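Xanthomonas outer protein D (PDB 2OIX) is a type III secreted effector whose Ulp1-family cysteine protease domain, represented by this inactive mutant fragment, probably removes SUMO from target proteins. Local coordinates at residues S35-M40 against Q53-G58; D87-Y92 against L115-Q120; W76-V81 against E145-R150. The protein carries 1 engineered substitution. All coordinates share one frame; numbering follows the deposited sequence.

How the contacts relate
Contact 3 is the core contact, its centre about 5 Å from the centre of the chain. Contacts 1 and 2 lie farther out, with centres about 12 and 14 Å away, and are partly buried. In all three, only apolar side chains meet. Contact 1 joins two helices, contact 2 an inner strand and the loop before it to another loop, and contact 3 a central strand to a helix. Contacts 2 and 3 share one sheet, in which Tyr-92 O and Val-80 N probably hydrogen-bond at 2.8 Å. Val-81 touches Leu-117 of contact 2, while Val-80 points to the opposite face and the helix of contact 3. Leu-56 and Ala-57 pack on Leu-115 of contact 2.

Contact 1 (S35-M40 against Q53-G58); sequences SQVVTM and QRLLAG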
loop_
_atom_site.group_PDB
_atom_site.type_symbol
_atom_site.label_atom_id
_atom_site.label_comp_id
_atom_site.label_asym_id
_atom_site.label_seq_id
_atom_site.Cartn_x
_atom_site.Cartn_y
_atom_site.Cartn_z
ATOM N N SER A 35 -7.385 0.588 4.386
ATOM C CA SER A 35 -6.970 1.992 4.412
ATOM C C SER A 35 -7.504 2.784 5.600
ATOM O O SER A 35 -6.864 3.721 6.056
ATOM C CB SER A 35 -7.314 2.684 3.082
ATOM O OG SER A 35 -8.683 2.552 2.774
ATOM N N GLN A 36 -8.642 2.364 6.145
ATOM C CA GLN A 36 -9.235 3.059 7.254
ATOM C C GLN A 36 -8.440 2.698 8.493
ATOM O O GLN A 36 -8.260 3.521 9.352
ATOM C CB GLN A 36 -10.694 2.665 7.431
ATOM C CG GLN A 36 -11.568 3.129 6.282
ATOM C CD GLN A 36 -13.044 2.983 6.554
ATOM O OE1 GLN A 36 -13.607 3.751 7.294
ATOM N NE2 GLN A 36 -13.688 2.043 5.875
ATOM N N VAL A 37 -7.981 1.443 8.559
ATOM C CA VAL A 37 -7.089 1.034 9.627
ATOM C C VAL A 37 -5.784 1.811 9.560
ATOM O O VAL A 37 -5.229 2.162 10.625
ATOM C CB VAL A 37 -6.860 -0.482 9.677
ATOM C CG1 VAL A 37 -5.856 -0.867 10.814
ATOM C CG2 VAL A 37 -8.206 -1.220 9.919
ATOM N N VAL A 38 -5.260 2.031 8.334
ATOM C CA VAL A 38 -4.049 2.883 8.175
ATOM C C VAL A 38 -4.278 4.299 8.809
ATOM O O VAL A 38 -3.470 4.805 9.597
ATOM C CB VAL A 38 -3.595 2.980 6.661
ATOM C CG1 VAL A 38 -2.347 3.812 6.584
ATOM C CG2 VAL A 38 -3.250 1.594 6.170
ATOM N N THR A 39 -5.399 4.913 8.476
ATOM C CA THR A 39 -5.764 6.234 8.970
ATOM C C THR A 39 -5.802 6.240 10.516
ATOM O O THR A 39 -5.336 7.170 11.173
ATOM C CB THR A 39 -7.115 6.661 8.342
ATOM O OG1 THR A 39 -6.978 6.713 6.911
ATOM C CG2 THR A 39 -7.581 8.028 8.869
ATOM N N MET A 40 -6.308 5.162 11.093
ATOM C CA MET A 40 -6.441 5.038 12.530
ATOM C C MET A 40 -5.131 5.001 13.341
ATOM O O MET A 40 -5.152 5.256 14.546
ATOM C CB MET A 40 -7.278 3.813 12.855
ATOM C CG MET A 40 -8.790 4.024 12.755
ATOM S SD MET A 40 -9.488 2.362 12.739
ATOM C CE MET A 40 -8.874 1.745 14.335
ATOM N N GLN A 53 -2.378 -0.359 15.527
ATOM C CA GLN A 53 -1.048 -0.908 15.749
ATOM C C GLN A 53 -1.028 -2.451 15.811
ATOM O O GLN A 53 -0.113 -3.063 15.263
ATOM C CB GLN A 53 -0.416 -0.271 17.006
ATOM C CG GLN A 53 0.091 1.116 16.660
ATOM C CD GLN A 53 0.530 1.952 17.832
ATOM O OE1 GLN A 53 0.104 1.742 18.983
ATOM N NE2 GLN A 53 1.396 2.924 17.551
ATOM N N ARG A 54 -2.045 -3.074 16.416
ATOM C CA ARG A 54 -2.138 -4.548 16.512
ATOM C C ARG A 54 -2.413 -5.206 15.169
ATOM O O ARG A 54 -1.831 -6.257 14.849
ATOM C CB ARG A 54 -3.257 -4.961 17.468
ATOM C CG ARG A 54 -3.116 -4.451 18.885
ATOM C CD ARG A 54 -4.297 -4.938 19.752
ATOM N NE ARG A 54 -4.511 -4.069 20.912
ATOM C CZ ARG A 54 -5.627 -3.380 21.137
ATOM N NH1 ARG A 54 -6.668 -3.471 20.303
ATOM N NH2 ARG A 54 -5.711 -2.614 22.220
ATOM N N LEU A 55 -3.329 -4.596 14.408
ATOM C CA LEU A 55 -3.773 -5.120 13.132
ATOM C C LEU A 55 -2.724 -4.985 12.056
ATOM O O LEU A 55 -2.757 -5.736 11.100
ATOM C CB LEU A 55 -5.061 -4.435 12.672
ATOM C CG LEU A 55 -6.319 -4.821 13.458
ATOM C CD1 LEU A 55 -7.427 -3.850 13.150
ATOM C CD2 LEU A 55 -6.754 -6.239 13.122
ATOM N N LEU A 56 -1.788 -4.044 12.226
ATOM C CA LEU A 56 -0.798 -3.773 11.179
ATOM C C LEU A 56 0.635 -4.064 11.551
ATOM O O LEU A 56 1.501 -4.188 10.664
ATOM C CB LEU A 56 -0.897 -2.318 10.720
ATOM C CG LEU A 56 -2.218 -1.887 10.067
ATOM C CD1 LEU A 56 -2.049 -0.417 9.775
ATOM C CD2 LEU A 56 -2.644 -2.637 8.765
ATOM N N ALA A 57 0.868 -4.143 12.859
ATOM C CA ALA A 57 2.199 -4.389 13.423
ATOM C C ALA A 57 2.151 -5.355 14.594
ATOM O O ALA A 57 3.064 -5.331 15.452
ATOM C CB ALA A 57 2.830 -3.078 13.854
ATOM N N GLY A 58 1.131 -6.225 14.654
ATOM C CA GLY A 58 1.048 -7.247 15.732
ATOM C C GLY A 58 2.059 -8.402 15.578
ATOM O O GLY A 58 2.646 -8.505 14.484
#
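Asp-34 OD2 accepts the backbone N-H groups of both Gln-36 and Val-37 at the start of helix 35-40, and Val-37 carries the contact with helix 46-57. Val-37 CG1 lies 3.9 Å from Leu-56 CG and 4.0 Å from Leu-56 CD1. The same methyl meets Leu-55 CB and Leu-55 CD1, each 4.1 Å away. One branch of the valine thus touches two successive leucines. It is placed there by being anti to the backbone N (chi1 178°). The side chains of Val-37 and Leu-56 lie alongside each other, running opposite ways. Beyond Val-37, Leu-56 CD1 reaches the backbone of helix 35-40, 4.2 Å from Val-38 CA, and lies 4.3 Å from Val-38 CG2. The short helix segments cross at -119°, with axes 9.7 Å apart. The CA-CB bond of Val-38 leads away from helix 46-57, and its side chain packs on Leu-67 and Ile-69 of strand 64-71. Leu-56 also touches Leu-67. The pair of helices therefore lies against the sheet of this Ulp1-type catalytic domain. Leu-56 O bonds outside the contact, to Arg-83 NH1. The joint between the two helices rests on van der Waals contact of branched aliphatic side chains.

Contact 2 (D87-Y92 against L115-Q120); sequences DAVAAY and LGLDYQ
Val-89 and Leu-117 meet with their side chains at about a right angle. Val-89 CG1 touches one branch of the leucine, Leu-117 CD2, at 3.7 Å. The other branch, Leu-117 CD1, turns to Ala-91 and lies 4.3 Å from Ala-91 CB. Leu-117 thus spans two alternate residues of segment 87-92 whose CB atoms both point toward it. With chi1 at -51°, Leu-117 CG sits on the side of its backbone N, and from there its two methyls reach Val-89 and Ala-91. Leu-117 also packs on Val-81 of strand 75-82 and on Ala-112 of helix 102-114. Strand 90-94, helix 102-114 and strand 123-125 form a beta-alpha-beta crossover, and Leu-117 lies in the loop leading from the helix to the last strand. Gly-116 ends the helix in a Schellman motif with a positive phi of 80°, and Leu-117 follows directly. Farther along the loop, Asp-118 forms an Asx turn. Its OD1 accepts from Gln-120 N at 2.9 Å, with the donor well above the carboxylate plane. On the strand side, Ala-91 is hydrogen-bonded through its backbone to His-123, beside strand 123-125, while Ala-90 bonds with Asp-82.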
loop_
_atom_site.group_PDB
_atom_site.type_symbol
_atom_site.label_atom_id
_atom_site.label_comp_id
_atom_site.label_asym_id
_atom_site.label_seq_id
_atom_site.Cartn_x
_atom_site.Cartn_y
_atom_site.Cartn_z
ATOM N N ASP A 87 16.115 -6.005 12.009
ATOM C CA ASP A 87 17.146 -5.001 12.174
ATOM C C ASP A 87 17.381 -4.125 10.948
ATOM O O ASP A 87 18.210 -3.209 11.000
ATOM C CB ASP A 87 18.465 -5.634 12.648
ATOM C CG ASP A 87 18.256 -6.738 13.662
ATOM O OD1 ASP A 87 18.606 -6.556 14.863
ATOM O OD2 ASP A 87 17.766 -7.816 13.254
ATOM N N ALA A 88 16.678 -4.411 9.850
ATOM C CA ALA A 88 16.835 -3.632 8.625
ATOM C C ALA A 88 15.498 -3.559 7.898
ATOM O O ALA A 88 15.352 -4.050 6.764
ATOM C CB ALA A 88 17.899 -4.212 7.730
ATOM N N VAL A 89 14.524 -2.934 8.564
ATOM C CA VAL A 89 13.228 -2.667 7.945
ATOM C C VAL A 89 13.338 -1.699 6.754
ATOM O O VAL A 89 13.963 -0.631 6.829
ATOM C CB VAL A 89 12.194 -2.176 9.003
ATOM C CG1 VAL A 89 10.811 -2.061 8.450
ATOM C CG2 VAL A 89 12.218 -3.131 10.220
ATOM N N ALA A 90 12.721 -2.078 5.648
ATOM C CA ALA A 90 12.732 -1.229 4.479
ATOM C C ALA A 90 11.306 -0.729 4.251
ATOM O O ALA A 90 10.336 -1.454 4.549
ATOM C CB ALA A 90 13.217 -1.994 3.280
ATOM N N ALA A 91 11.182 0.518 3.791
ATOM C CA ALA A 91 9.872 1.141 3.550
ATOM C C ALA A 91 9.961 1.987 2.283
ATOM O O ALA A 91 11.013 2.646 2.032
ATOM C CB ALA A 91 9.486 1.976 4.798
ATOM N N TYR A 92 8.912 1.932 1.436
ATOM C CA TYR A 92 8.911 2.503 0.115
ATOM C C TYR A 92 7.608 3.270 -0.082
ATOM O O TYR A 92 6.520 2.725 0.165
ATOM C CB TYR A 92 8.923 1.403 -0.954
ATOM C CG TYR A 92 10.070 0.409 -0.745
ATOM C CD1 TYR A 92 11.349 0.644 -1.324
ATOM C CD2 TYR A 92 9.874 -0.773 -0.003
ATOM C CE1 TYR A 92 12.429 -0.284 -1.115
ATOM C CE2 TYR A 92 10.969 -1.723 0.208
ATOM C CZ TYR A 92 12.218 -1.425 -0.345
ATOM O OH TYR A 92 13.227 -2.296 -0.206
ATOM N N LEU A 115 4.010 2.981 13.116
ATOM C CA LEU A 115 4.344 1.561 12.981
ATOM C C LEU A 115 5.657 1.207 13.684
ATOM O O LEU A 115 6.130 0.060 13.585
ATOM C CB LEU A 115 4.382 1.132 11.497
ATOM C CG LEU A 115 2.992 0.955 10.869
ATOM C CD1 LEU A 115 3.143 0.903 9.365
ATOM C CD2 LEU A 115 2.168 -0.236 11.391
ATOM N N GLY A 116 6.240 2.188 14.380
ATOM C CA GLY A 116 7.558 2.049 14.945
ATOM C C GLY A 116 8.777 2.236 14.052
ATOM O O GLY A 116 9.904 1.892 14.466
ATOM N N LEU A 117 8.599 2.820 12.872
ATOM C CA LEU A 117 9.688 2.942 11.906
ATOM C C LEU A 117 10.338 4.297 12.004
ATOM O O LEU A 117 9.786 5.217 12.608
ATOM C CB LEU A 117 9.186 2.702 10.462
ATOM C CG LEU A 117 8.379 1.409 10.270
ATOM C CD1 LEU A 117 8.129 1.284 8.808
ATOM C CD2 LEU A 117 9.127 0.197 10.821
ATOM N N ASP A 118 11.552 4.396 11.475
ATOM C CA ASP A 118 12.221 5.675 11.337
ATOM C C ASP A 118 11.761 6.230 9.993
ATOM O O ASP A 118 12.198 5.758 8.959
ATOM C CB ASP A 118 13.735 5.482 11.304
ATOM C CG ASP A 118 14.477 6.790 11.059
ATOM O OD1 ASP A 118 13.796 7.831 10.842
ATOM O OD2 ASP A 118 15.734 6.781 11.084
ATOM N N TYR A 119 10.913 7.244 10.021
ATOM C CA TYR A 119 10.308 7.776 8.792
ATOM C C TYR A 119 11.355 8.312 7.813
ATOM O O TYR A 119 11.123 8.354 6.607
ATOM C CB TYR A 119 9.233 8.841 9.122
ATOM C CG TYR A 119 9.813 10.180 9.495
ATOM C CD1 TYR A 119 10.108 11.138 8.511
ATOM C CD2 TYR A 119 10.138 10.473 10.830
ATOM C CE1 TYR A 119 10.700 12.386 8.864
ATOM C CE2 TYR A 119 10.712 11.702 11.183
ATOM C CZ TYR A 119 10.993 12.640 10.201
ATOM O OH TYR A 119 11.564 13.824 10.594
ATOM N N GLN A 120 12.515 8.700 8.331
ATOM C CA GLN A 120 13.566 9.242 7.494
ATOM C C GLN A 120 14.155 8.168 6.588
ATOM O O GLN A 120 14.736 8.498 5.556
ATOM C CB GLN A 120 14.648 9.893 8.336
ATOM C CG GLN A 120 14.174 11.162 8.965
ATOM C CD GLN A 120 15.314 11.993 9.492
ATOM O OE1 GLN A 120 15.434 12.224 10.701
ATOM N NE2 GLN A 120 16.175 12.440 8.585
#

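Contact 3 (W76-V81 against E145-R150); sequences WSLLVV and EVLAHR
Leu-147 meets Val-80 and Leu-78; the same helix segment carries two flat groups, the His-149 ring and the Arg-150 guanidinium. The His-149 ring presents its edge to the backbone, and ND1 donates to Glu-145 O at 2.9 Å in a nearly straight bond (163°). The oxygen lies close to the ring plane. His-149 N also bonds to Glu-145 O, and the two donors come from opposite faces of the carbonyl plane. The ND1 bond helps fix the ring's rotation. The Arg-150 guanidinium has Val-146 CG1 over one face, 3.3 Å above the plane and toward the rim. Its NH1 bonds to the carbonyls of Gly-161 and Asp-163. A single methyl of the leucine, Leu-147 CD1, meets both strand residues. It is 3.9 Å from Val-80 CG2 and 4.5 Å from Leu-78 CD2. The Val-80 and Leu-147 side chains meet at a slant. Tyr-94 of strand 90-94 packs on all three residues, and Phe-66 of strand 64-71 on Val-80. Strand 75-82 runs antiparallel between these two strands, and helix 136-153 lies on this face of the sheet. Glu-145 joins that helix to helix 7-20 through a salt bridge with Arg-20 and a hydrogen bond with Tyr-13.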
loop_
_atom_site.group_PDB
_atom_site.type_symbol
_atom_site.label_atom_id
_atom_site.label_comp_id
_atom_site.label_asym_id
_atom_site.label_seq_id
_atom_site.Cartn_x
_atom_site.Cartn_y
_atom_site.Cartn_z
ATOM N N TRP A 76 -4.599 9.507 -3.226
ATOM C CA TRP A 76 -4.102 8.220 -2.704
ATOM C C TRP A 76 -2.613 8.020 -3.040
ATOM O O TRP A 76 -2.166 8.352 -4.132
ATOM C CB TRP A 76 -4.788 7.031 -3.351
ATOM C CG TRP A 76 -6.226 6.784 -2.958
ATOM C CD1 TRP A 76 -7.333 7.121 -3.675
ATOM C CD2 TRP A 76 -6.682 6.147 -1.775
ATOM N NE1 TRP A 76 -8.490 6.738 -3.000
ATOM C CE2 TRP A 76 -8.110 6.117 -1.835
ATOM C CE3 TRP A 76 -6.029 5.575 -0.663
ATOM C CZ2 TRP A 76 -8.886 5.544 -0.835
ATOM C CZ3 TRP A 76 -6.828 5.002 0.355
ATOM C CH2 TRP A 76 -8.229 4.999 0.254
ATOM N N SER A 77 -1.876 7.377 -2.143
ATOM C CA SER A 77 -0.555 6.886 -2.501
ATOM C C SER A 77 -0.349 5.537 -1.762
ATOM O O SER A 77 -1.246 5.053 -1.036
ATOM C CB SER A 77 0.495 7.904 -2.134
ATOM O OG SER A 77 0.463 8.064 -0.729
ATOM N N LEU A 78 0.825 4.949 -1.948
ATOM C CA LEU A 78 1.086 3.640 -1.437
ATOM C C LEU A 78 2.364 3.620 -0.631
ATOM O O LEU A 78 3.461 4.024 -1.126
ATOM C CB LEU A 78 1.241 2.663 -2.565
ATOM C CG LEU A 78 1.628 1.228 -2.181
ATOM C CD1 LEU A 78 0.562 0.605 -1.233
ATOM C CD2 LEU A 78 1.894 0.355 -3.448
ATOM N N LEU A 79 2.241 3.143 0.600
ATOM C CA LEU A 79 3.423 2.911 1.396
ATOM C C LEU A 79 3.598 1.384 1.517
ATOM O O LEU A 79 2.684 0.688 1.948
ATOM C CB LEU A 79 3.250 3.496 2.817
ATOM C CG LEU A 79 4.458 3.287 3.658
ATOM C CD1 LEU A 79 5.661 4.095 3.038
ATOM C CD2 LEU A 79 4.168 3.653 5.135
ATOM N N VAL A 80 4.796 0.864 1.242
ATOM C CA VAL A 80 5.051 -0.582 1.386
ATOM C C VAL A 80 6.089 -0.742 2.500
ATOM O O VAL A 80 7.146 -0.062 2.532
ATOM C CB VAL A 80 5.535 -1.234 0.056
ATOM C CG1 VAL A 80 5.865 -2.743 0.245
ATOM C CG2 VAL A 80 4.512 -1.054 -1.015
ATOM N N VAL A 81 5.814 -1.615 3.437
ATOM C CA VAL A 81 6.774 -1.820 4.528
ATOM C C VAL A 81 7.226 -3.300 4.515
ATOM O O VAL A 81 6.366 -4.187 4.557
ATOM C CB VAL A 81 6.165 -1.479 5.906
ATOM C CG1 VAL A 81 7.038 -1.954 6.978
ATOM C CG2 VAL A 81 5.885 0.029 6.084
ATOM N N GLU A 145 -0.731 -4.830 -6.951
ATOM C CA GLU A 145 -0.907 -6.033 -7.788
ATOM C C GLU A 145 0.423 -6.489 -8.440
ATOM O O GLU A 145 0.802 -7.658 -8.355
ATOM C CB GLU A 145 -1.926 -5.729 -8.877
ATOM C CG GLU A 145 -2.118 -6.844 -9.906
ATOM C CD GLU A 145 -3.307 -7.728 -9.601
ATOM O OE1 GLU A 145 -4.062 -7.371 -8.658
ATOM O OE2 GLU A 145 -3.504 -8.756 -10.315
ATOM N N VAL A 146 1.100 -5.540 -9.085
ATOM C CA VAL A 146 2.429 -5.707 -9.670
ATOM C C VAL A 146 3.431 -6.154 -8.630
ATOM O O VAL A 146 4.135 -7.130 -8.847
ATOM C CB VAL A 146 2.903 -4.385 -10.301
ATOM C CG1 VAL A 146 4.329 -4.484 -10.779
ATOM C CG2 VAL A 146 1.999 -4.037 -11.534
ATOM N N LEU A 147 3.502 -5.426 -7.520
ATOM C CA LEU A 147 4.479 -5.765 -6.485
ATOM C C LEU A 147 4.168 -7.131 -5.789
ATOM O O LEU A 147 5.098 -7.929 -5.537
ATOM C CB LEU A 147 4.582 -4.617 -5.484
ATOM C CG LEU A 147 5.219 -3.278 -5.901
ATOM C CD1 LEU A 147 5.295 -2.369 -4.566
ATOM C CD2 LEU A 147 6.658 -3.497 -6.411
ATOM N N ALA A 148 2.891 -7.395 -5.503
ATOM C CA ALA A 148 2.450 -8.722 -5.015
ATOM C C ALA A 148 2.919 -9.859 -5.915
ATOM O O ALA A 148 3.452 -10.855 -5.430
ATOM C CB ALA A 148 0.919 -8.780 -4.812
ATOM N N HIS A 149 2.722 -9.728 -7.224
ATOM C CA HIS A 149 3.209 -10.778 -8.122
ATOM C C HIS A 149 4.747 -10.945 -8.120
ATOM O O HIS A 149 5.266 -12.072 -8.263
ATOM C CB HIS A 149 2.623 -10.597 -9.522
ATOM C CG HIS A 149 1.198 -11.063 -9.629
ATOM N ND1 HIS A 149 0.132 -10.300 -9.205
ATOM C CD2 HIS A 149 0.667 -12.220 -10.104
ATOM C CE1 HIS A 149 -0.993 -10.968 -9.401
ATOM N NE2 HIS A 149 -0.698 -12.132 -9.953
ATOM N N ARG A 150 5.474 -9.845 -7.926
ATOM C CA ARG A 150 6.931 -9.932 -7.815
ATOM C C ARG A 150 7.356 -10.667 -6.537
ATOM O O ARG A 150 8.361 -11.369 -6.535
ATOM C CB ARG A 150 7.558 -8.534 -7.891
ATOM C CG ARG A 150 7.301 -7.890 -9.263
ATOM C CD ARG A 150 8.059 -6.568 -9.420
ATOM N NE ARG A 150 7.725 -5.925 -10.700
ATOM C CZ ARG A 150 8.033 -4.673 -11.027
ATOM N NH1 ARG A 150 8.695 -3.934 -10.208
ATOM N NH2 ARG A 150 7.673 -4.137 -12.212
#